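Local structure of transcription termination factor FttA (Methanosarcina mazei, 2XR1) at residues Arg156-Glu161 against Thr304-Ile309; Ile413-Ala418 against Lys524-Asp529. The protein probably terminates transcription by cutting nascent RNA at the exit channel of RNA polymerase and degrading the released transcript, using two zinc ions. All coordinates share one frame; numbering follows the deposited sequence.

Contact 1: Arg156-Glu161 against Thr304-Ile309; sequences RNNLKE and TLKHTI
Glu161 and Lys306 meet in a salt bridge, Lys306 NZ donating to Glu161 OE1 over 2.7 Å and approaching that oxygen nearly along its C-O bond. The glutamate chain runs out extended, its CG anti to the backbone N (chi1 -163°), and carries the carboxylate across the lysine at about a right angle. Lys306 bends at chi3 (-86°), which turns CE and the ammonium toward the same oxygen. This charge pair, with the Lys306 chain resting on Phe154 and Ile165, is the close part of the contact. The rest is looser. Asn158, at the N-cap position of helix 159-173, holds its OD1 4.0 Å from Lys306 NZ, too long for a bond, while its ND2 is hydrogen-bonded back to the carbonyl of Phe154 in helix 146-157. Glu161 itself lies on the exposed side. The carbonyl of Lys306 accepts a hydrogen bond from Arg162. The contact thus ties the turn between helices 146-157 and 159-173 to the end of helix 299-306 in the metallo-beta-lactamase domain. Its chemistry is one charge pair with little buried area, so its strength probably depends on how far solvent screens the two charges.

Contact 2: Ile413-Ala418 against Lys524-Asp529; sequences IAVIPA and KAFAED
The Phe526 ring carries the CD1 methyl of Ile413 over the centre of one face, a CH-pi contact in which the methyl sits 3.3 Å from the ring centroid and 12° off the normal. Val415 comes in obliquely, its CG2 lying 4.1 Å from Phe526 CD2. CG1 of Ile413 takes the position between its backbone N and carbonyl carbon (chi1 73°), and from there the chain carries CD1 out over the phenyl. Ile413, just before strand 414-417, and Val415 within it, two residues on, point toward Phe526, whereas Ile416 packs on Val506, Leu508 and Val535. Pro502 and Ile507 also touch the phenyl, and Val519, earlier in helix 518-526, packs on Val415. Asn532 joins the two backbones with its side-chain amide, OD1 accepting from the Ile413 N and ND2 donating to the Phe526 O. No hydrogen bond links the segments directly. Helix 518-526 lies by apolar residues on a parallel sheet in which strand 414-417 runs between strands 506-509 and 533-536, the layered alpha/beta arrangement of the beta-CASP domain.

Contact 1 lies at the surface and contact 2 in a buried core; their centres are about 42 Å apart, and they share no helix or strand. Residues 156-161 and 304-309 bring helices 146-157 and 159-173 against the metallo-beta-lactamase region, whereas 413-418 and 524-529 belong to the beta-CASP region alone. The chemistry follows the setting: a single charge pair beside solvent in contact 1, and wholly apolar side-chain packing in contact 2. Strand 308-310 is outermost in its mixed sheet within the chain, while strand 414-417 lies inside a parallel one. Both contacts are away from the zinc site, and both segments of contact 1 precede those of contact 2 in the sequence.

Contact 1: Arg156-Glu161 against Thr304-Ile309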
loop_
_atom_site.group_PDB
_atom_site.type_symbol
_atom_site.label_atom_id
_atom_site.label_comp_id
_atom_site.label_asym_id
_atom_site.label_seq_id
_atom_site.Cartn_x
_atom_site.Cartn_y
_atom_site.Cartn_z
ATOM N N ARG B 156 -7.256 37.638 -8.686
ATOM C CA ARG B 156 -8.117 38.761 -8.265
ATOM C C ARG B 156 -9.603 38.462 -8.457
ATOM O O ARG B 156 -10.398 38.729 -7.571
ATOM C CB ARG B 156 -7.772 40.037 -9.053
ATOM C CG ARG B 156 -6.487 40.758 -8.604
ATOM C CD ARG B 156 -6.825 42.068 -7.863
ATOM N N ASN B 157 -9.966 37.903 -9.610
ATOM C CA ASN B 157 -11.352 37.553 -9.887
ATOM C C ASN B 157 -11.941 36.494 -8.952
ATOM O O ASN B 157 -13.173 36.374 -8.862
ATOM C CB ASN B 157 -11.505 37.099 -11.346
ATOM C CG ASN B 157 -11.639 38.280 -12.332
ATOM O OD1 ASN B 157 -12.201 39.334 -12.008
ATOM N ND2 ASN B 157 -11.148 38.083 -13.546
ATOM N N ASN B 158 -11.065 35.759 -8.253
ATOM C CA ASN B 158 -11.441 34.622 -7.411
ATOM C C ASN B 158 -10.993 34.765 -5.940
ATOM O O ASN B 158 -10.920 33.786 -5.205
ATOM C CB ASN B 158 -10.848 33.346 -8.025
ATOM C CG ASN B 158 -11.553 32.916 -9.305
ATOM O OD1 ASN B 158 -12.719 32.535 -9.285
ATOM N ND2 ASN B 158 -10.848 32.969 -10.414
ATOM N N LEU B 159 -10.729 35.991 -5.510
ATOM C CA LEU B 159 -10.276 36.259 -4.156
ATOM C C LEU B 159 -11.151 35.651 -3.044
ATOM O O LEU B 159 -10.602 35.174 -2.071
ATOM C CB LEU B 159 -10.198 37.769 -3.915
ATOM C CG LEU B 159 -9.241 38.283 -2.824
ATOM C CD1 LEU B 159 -9.886 39.476 -2.089
ATOM C CD2 LEU B 159 -8.763 37.214 -1.804
ATOM N N LYS B 160 -12.488 35.677 -3.158
ATOM C CA LYS B 160 -13.355 35.160 -2.079
ATOM C C LYS B 160 -13.192 33.657 -1.871
ATOM O O LYS B 160 -13.013 33.211 -0.742
ATOM C CB LYS B 160 -14.841 35.508 -2.310
ATOM N N GLU B 161 -13.237 32.885 -2.954
ATOM C CA GLU B 161 -13.080 31.427 -2.849
ATOM C C GLU B 161 -11.689 31.064 -2.343
ATOM O O GLU B 161 -11.531 30.172 -1.522
ATOM C CB GLU B 161 -13.393 30.706 -4.175
ATOM C CG GLU B 161 -13.643 29.191 -3.987
ATOM C CD GLU B 161 -13.927 28.423 -5.289
ATOM O OE1 GLU B 161 -13.514 28.879 -6.388
ATOM O OE2 GLU B 161 -14.565 27.342 -5.198
ATOM N N THR B 304 -7.234 23.809 -9.936
ATOM C CA THR B 304 -5.930 23.488 -9.411
ATOM C C THR B 304 -5.171 24.756 -9.025
ATOM O O THR B 304 -4.413 24.747 -8.031
ATOM C CB THR B 304 -5.066 22.766 -10.453
ATOM O OG1 THR B 304 -5.696 21.539 -10.807
ATOM C CG2 THR B 304 -3.674 22.491 -9.946
ATOM N N LEU B 305 -5.318 25.815 -9.828
ATOM C CA LEU B 305 -4.598 27.049 -9.559
ATOM C C LEU B 305 -5.148 27.724 -8.296
ATOM O O LEU B 305 -4.396 28.288 -7.526
ATOM C CB LEU B 305 -4.678 27.983 -10.769
ATOM C CG LEU B 305 -4.062 29.375 -10.709
ATOM C CD1 LEU B 305 -2.575 29.307 -10.453
ATOM C CD2 LEU B 305 -4.362 30.112 -12.024
ATOM N N LYS B 306 -6.462 27.667 -8.086
ATOM C CA LYS B 306 -7.088 28.225 -6.877
ATOM C C LYS B 306 -6.600 27.506 -5.644
ATOM O O LYS B 306 -6.677 28.028 -4.536
ATOM C CB LYS B 306 -8.609 28.073 -6.917
ATOM C CG LYS B 306 -9.276 29.107 -7.723
ATOM C CD LYS B 306 -10.800 29.069 -7.586
ATOM C CE LYS B 306 -11.452 28.083 -8.564
ATOM N NZ LYS B 306 -12.794 28.506 -8.954
ATOM N N HIS B 307 -6.113 26.285 -5.825
ATOM C CA HIS B 307 -5.582 25.523 -4.707
ATOM C C HIS B 307 -4.085 25.497 -4.687
ATOM O O HIS B 307 -3.511 24.791 -3.870
ATOM C CB HIS B 307 -6.127 24.083 -4.761
ATOM C CG HIS B 307 -7.586 23.985 -4.470
ATOM N ND1 HIS B 307 -8.546 24.398 -5.363
ATOM C CD2 HIS B 307 -8.250 23.538 -3.378
ATOM C CE1 HIS B 307 -9.749 24.222 -4.830
ATOM N NE2 HIS B 307 -9.598 23.686 -3.629
ATOM N N THR B 308 -3.414 26.226 -5.561
ATOM C CA THR B 308 -1.973 26.182 -5.531
ATOM C C THR B 308 -1.406 27.214 -4.544
ATOM O O THR B 308 -1.788 28.392 -4.564
ATOM C CB THR B 308 -1.350 26.412 -6.912
ATOM O OG1 THR B 308 -1.893 25.474 -7.844
ATOM C CG2 THR B 308 0.173 26.221 -6.868
ATOM N N ILE B 309 -0.458 26.759 -3.717
ATOM C CA ILE B 309 0.238 27.620 -2.763
ATOM C C ILE B 309 1.747 27.624 -3.012
ATOM O O ILE B 309 2.447 26.684 -2.696
ATOM C CB ILE B 309 -0.064 27.188 -1.324
ATOM C CG1 ILE B 309 -1.583 27.096 -1.094
ATOM C CG2 ILE B 309 0.564 28.151 -0.368
ATOM C CD1 ILE B 309 -1.960 26.381 0.185
#

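Contact 2: Ile413-Ala418 against Lys524-Asp529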
loop_
_atom_site.group_PDB
_atom_site.type_symbol
_atom_site.label_atom_id
_atom_site.label_comp_id
_atom_site.label_asym_id
_atom_site.label_seq_id
_atom_site.Cartn_x
_atom_site.Cartn_y
_atom_site.Cartn_z
ATOM N N ILE B 413 18.455 22.915 -43.145
ATOM C CA ILE B 413 17.911 23.519 -41.949
ATOM C C ILE B 413 17.861 22.499 -40.794
ATOM O O ILE B 413 17.724 21.292 -41.004
ATOM C CB ILE B 413 16.572 24.211 -42.261
ATOM C CG1 ILE B 413 15.422 23.237 -42.487
ATOM C CG2 ILE B 413 16.700 25.036 -43.551
ATOM C CD1 ILE B 413 14.321 23.876 -43.469
ATOM N N ALA B 414 18.027 22.984 -39.574
ATOM C CA ALA B 414 18.244 22.091 -38.439
ATOM C C ALA B 414 17.014 22.083 -37.552
ATOM O O ALA B 414 16.714 23.064 -36.926
ATOM C CB ALA B 414 19.481 22.532 -37.660
ATOM N N VAL B 415 16.282 20.977 -37.541
ATOM C CA VAL B 415 15.112 20.820 -36.674
ATOM C C VAL B 415 15.573 20.233 -35.341
ATOM O O VAL B 415 16.282 19.260 -35.321
ATOM C CB VAL B 415 14.045 19.910 -37.325
ATOM C CG1 VAL B 415 12.929 19.593 -36.349
ATOM C CG2 VAL B 415 13.498 20.563 -38.626
ATOM N N ILE B 416 15.205 20.873 -34.242
ATOM C CA ILE B 416 15.628 20.475 -32.907
ATOM C C ILE B 416 14.404 20.361 -32.014
ATOM O O ILE B 416 13.937 21.370 -31.510
ATOM C CB ILE B 416 16.543 21.552 -32.263
ATOM C CG1 ILE B 416 17.618 22.032 -33.246
ATOM C CG2 ILE B 416 17.137 21.040 -30.997
ATOM C CD1 ILE B 416 18.807 22.715 -32.575
ATOM N N PRO B 417 13.853 19.156 -31.845
ATOM C CA PRO B 417 12.743 18.996 -30.935
ATOM C C PRO B 417 13.141 19.331 -29.536
ATOM O O PRO B 417 14.271 19.134 -29.171
ATOM C CB PRO B 417 12.403 17.515 -31.023
ATOM C CG PRO B 417 13.598 16.907 -31.495
ATOM C CD PRO B 417 14.218 17.875 -32.444
ATOM N N ALA B 418 12.195 19.862 -28.780
ATOM C CA ALA B 418 12.452 20.433 -27.470
ATOM C C ALA B 418 11.162 20.482 -26.694
ATOM O O ALA B 418 10.090 20.418 -27.247
ATOM C CB ALA B 418 12.984 21.833 -27.637
ATOM N N LYS B 524 7.398 16.386 -41.030
ATOM C CA LYS B 524 6.651 15.826 -42.142
ATOM C C LYS B 524 7.124 16.438 -43.450
ATOM O O LYS B 524 7.039 15.792 -44.494
ATOM C CB LYS B 524 5.153 16.026 -41.952
ATOM N N ALA B 525 7.655 17.658 -43.394
ATOM C CA ALA B 525 8.034 18.393 -44.604
ATOM C C ALA B 525 9.538 18.491 -44.852
ATOM O O ALA B 525 9.942 18.665 -45.983
ATOM C CB ALA B 525 7.416 19.786 -44.586
ATOM N N PHE B 526 10.372 18.390 -43.829
ATOM C CA PHE B 526 11.827 18.538 -44.042
ATOM C C PHE B 526 12.646 17.235 -44.030
ATOM O O PHE B 526 13.846 17.245 -44.322
ATOM C CB PHE B 526 12.409 19.522 -43.017
ATOM C CG PHE B 526 11.926 20.939 -43.183
ATOM C CD1 PHE B 526 11.792 21.514 -44.448
ATOM C CD2 PHE B 526 11.620 21.711 -42.084
ATOM C CE1 PHE B 526 11.352 22.815 -44.580
ATOM C CE2 PHE B 526 11.170 23.018 -42.239
ATOM C CZ PHE B 526 11.040 23.559 -43.479
ATOM N N ALA B 527 11.995 16.121 -43.720
ATOM C CA ALA B 527 12.680 14.850 -43.531
ATOM C C ALA B 527 13.244 14.246 -44.831
ATOM O O ALA B 527 14.160 13.424 -44.767
ATOM C CB ALA B 527 11.747 13.854 -42.830
ATOM N N GLU B 528 12.732 14.668 -45.985
ATOM C CA GLU B 528 13.147 14.128 -47.266
ATOM C C GLU B 528 14.513 14.605 -47.793
ATOM O O GLU B 528 15.227 13.813 -48.439
ATOM C CB GLU B 528 12.071 14.417 -48.342
ATOM C CG GLU B 528 11.333 13.174 -48.907
ATOM C CD GLU B 528 10.419 12.484 -47.885
ATOM O OE1 GLU B 528 10.697 12.576 -46.643
ATOM O OE2 GLU B 528 9.439 11.832 -48.340
ATOM N N ASP B 529 14.857 15.885 -47.625
ATOM C CA ASP B 529 16.144 16.377 -48.172
ATOM C C ASP B 529 17.263 15.940 -47.196
ATOM O O ASP B 529 17.186 16.218 -45.997
ATOM C CB ASP B 529 16.159 17.895 -48.433
#